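Local coordinates for sporulation and cell division protein SsgA (Streptomyces sp. Ag82_O1-9, PDB 6SLC) that probably acts in sporulation-specific cell division of Streptomyces, as a beta-barrel relative of the FtsZ-recruiting protein SsgB, at residues R32-S37 with E114-A119. Numbering follows the deposited sequence.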
loop_
_atom_site.group_PDB
_atom_site.type_symbol
_atom_site.label_atom_id
_atom_site.label_comp_id
_atom_site.label_asym_id
_atom_site.label_seq_id
_atom_site.Cartn_x
_atom_site.Cartn_y
_atom_site.Cartn_z
ATOM N N ARG A 32 -5.498 -18.266 -14.890
ATOM C CA ARG A 32 -6.586 -19.256 -14.726
ATOM C C ARG A 32 -6.235 -20.127 -13.527
ATOM O O ARG A 32 -5.148 -20.712 -13.532
ATOM C CB ARG A 32 -6.739 -20.096 -15.993
ATOM C CG ARG A 32 -7.546 -19.423 -17.094
ATOM C CD ARG A 32 -7.921 -20.355 -18.254
ATOM N NE ARG A 32 -8.676 -19.655 -19.301
ATOM C CZ ARG A 32 -9.999 -19.727 -19.509
ATOM N NH1 ARG A 32 -10.772 -20.495 -18.758
ATOM N NH2 ARG A 32 -10.543 -19.022 -20.489
ATOM N N LEU A 33 -7.105 -20.194 -12.527
ATOM C CA LEU A 33 -6.935 -21.204 -11.454
ATOM C C LEU A 33 -7.441 -22.525 -12.013
ATOM O O LEU A 33 -8.620 -22.545 -12.385
ATOM C CB LEU A 33 -7.734 -20.795 -10.222
ATOM C CG LEU A 33 -7.677 -21.798 -9.075
ATOM C CD1 LEU A 33 -6.241 -22.081 -8.668
ATOM C CD2 LEU A 33 -8.467 -21.297 -7.875
ATOM N N VAL A 34 -6.591 -23.545 -12.130
ATOM C CA VAL A 34 -7.019 -24.844 -12.723
ATOM C C VAL A 34 -7.717 -25.656 -11.631
ATOM O O VAL A 34 -7.031 -26.359 -10.866
ATOM C CB VAL A 34 -5.853 -25.604 -13.369
ATOM C CG1 VAL A 34 -6.278 -26.979 -13.844
ATOM C CG2 VAL A 34 -5.274 -24.798 -14.515
ATOM N N VAL A 35 -9.041 -25.538 -11.587
ATOM C CA VAL A 35 -9.946 -26.295 -10.679
ATOM C C VAL A 35 -9.956 -27.767 -11.106
ATOM O O VAL A 35 -9.852 -28.637 -10.222
ATOM C CB VAL A 35 -11.364 -25.703 -10.714
ATOM C CG1 VAL A 35 -12.364 -26.622 -10.028
ATOM C CG2 VAL A 35 -11.395 -24.311 -10.099
ATOM N N SER A 36 -10.079 -28.032 -12.408
ATOM C CA SER A 36 -10.254 -29.405 -12.949
ATOM C C SER A 36 -9.680 -29.503 -14.361
ATOM O O SER A 36 -9.310 -28.460 -14.926
ATOM C CB SER A 36 -11.706 -29.780 -12.952
ATOM O OG SER A 36 -12.325 -29.305 -14.143
ATOM N N SER A 37 -9.691 -30.710 -14.925
ATOM C CA SER A 37 -9.283 -30.989 -16.322
ATOM C C SER A 37 -10.061 -30.086 -17.288
ATOM O O SER A 37 -9.428 -29.550 -18.210
ATOM C CB SER A 37 -9.463 -32.443 -16.660
ATOM O OG SER A 37 -9.500 -32.623 -18.066
ATOM N N GLU A 114 -2.920 -26.112 -1.908
ATOM C CA GLU A 114 -2.235 -26.456 -3.186
ATOM C C GLU A 114 -3.025 -25.857 -4.358
ATOM O O GLU A 114 -4.238 -26.119 -4.452
ATOM C CB GLU A 114 -2.127 -27.966 -3.368
ATOM C CG GLU A 114 -0.948 -28.595 -2.648
ATOM C CD GLU A 114 -0.389 -29.834 -3.336
ATOM O OE1 GLU A 114 -0.233 -29.801 -4.582
ATOM O OE2 GLU A 114 -0.120 -30.827 -2.632
ATOM N N ALA A 115 -2.372 -25.057 -5.201
ATOM C CA ALA A 115 -2.998 -24.354 -6.343
ATOM C C ALA A 115 -2.181 -24.609 -7.610
ATOM O O ALA A 115 -0.950 -24.648 -7.532
ATOM C CB ALA A 115 -3.118 -22.881 -6.046
ATOM N N LEU A 116 -2.866 -24.784 -8.734
ATOM C CA LEU A 116 -2.271 -24.771 -10.086
ATOM C C LEU A 116 -2.813 -23.565 -10.859
ATOM O O LEU A 116 -4.027 -23.484 -11.066
ATOM C CB LEU A 116 -2.621 -26.075 -10.798
ATOM C CG LEU A 116 -2.057 -26.199 -12.204
ATOM C CD1 LEU A 116 -0.536 -26.089 -12.188
ATOM C CD2 LEU A 116 -2.503 -27.506 -12.832
ATOM N N LEU A 117 -1.930 -22.668 -11.283
ATOM C CA LEU A 117 -2.294 -21.440 -12.032
ATOM C C LEU A 117 -1.643 -21.494 -13.415
ATOM O O LEU A 117 -0.517 -22.026 -13.525
ATOM C CB LEU A 117 -1.842 -20.208 -11.239
ATOM C CG LEU A 117 -2.577 -19.964 -9.920
ATOM C CD1 LEU A 117 -1.760 -19.092 -9.000
ATOM C CD2 LEU A 117 -3.910 -19.301 -10.156
ATOM N N GLU A 118 -2.349 -20.975 -14.423
ATOM C CA GLU A 118 -1.806 -20.755 -15.789
ATOM C C GLU A 118 -1.676 -19.251 -15.998
ATOM O O GLU A 118 -2.680 -18.534 -15.807
ATOM C CB GLU A 118 -2.687 -21.383 -16.869
ATOM C CG GLU A 118 -2.625 -22.903 -16.869
ATOM C CD GLU A 118 -3.493 -23.595 -17.906
ATOM O OE1 GLU A 118 -4.248 -22.893 -18.632
ATOM O OE2 GLU A 118 -3.400 -24.835 -17.989
ATOM N N ALA A 119 -0.464 -18.803 -16.325
ATOM C CA ALA A 119 -0.168 -17.422 -16.749
ATOM C C ALA A 119 0.046 -17.408 -18.260
ATOM O O ALA A 119 0.688 -18.290 -18.815
ATOM C CB ALA A 119 1.045 -16.929 -16.004
#
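Arg32 and Glu118 form a hydrogen-bonded antiparallel pair, in which Arg32 N donates to Glu118 O (3.0 Å) and Glu118 N donates to Arg32 O (2.9 Å). Two residues on, Val34 N reaches Leu116 O at 2.8 Å, an almost straight bond (170°) and the third backbone bond between the two segments. Arg32 O also receives a CA-H...O contact from Leu117 CA, at 3.3 Å. Arg32 is exposed and Glu118 partly so, which suits long polar side chains: Arg32 NH1 hydrogen-bonds to Ser40 OG and Glu118 OE1 to Ser98 OG, so these opposite charges look to separate partners rather than to each other. Branched Val34 sets CG2 4.0 Å from Glu118 CG, while its CB and CG1 lie alongside Leu116 CD2. On the other face, Leu33 and Leu117 make a non-hydrogen-bonded pair. With CG anti to its backbone N (chi1 178°), Leu33 brings CD1 to 3.9 Å from Leu117 CD2, and the small Ala115 packs its CB against Leu33 CD1 at 4.2 Å. Both leucines also touch Val43 of strand 40-50. The contact pairs strand 19-34 with strand 114-120 as adjacent antiparallel strands of the barrel's sheet, with strands 40-50 and 101-109 on their outer sides.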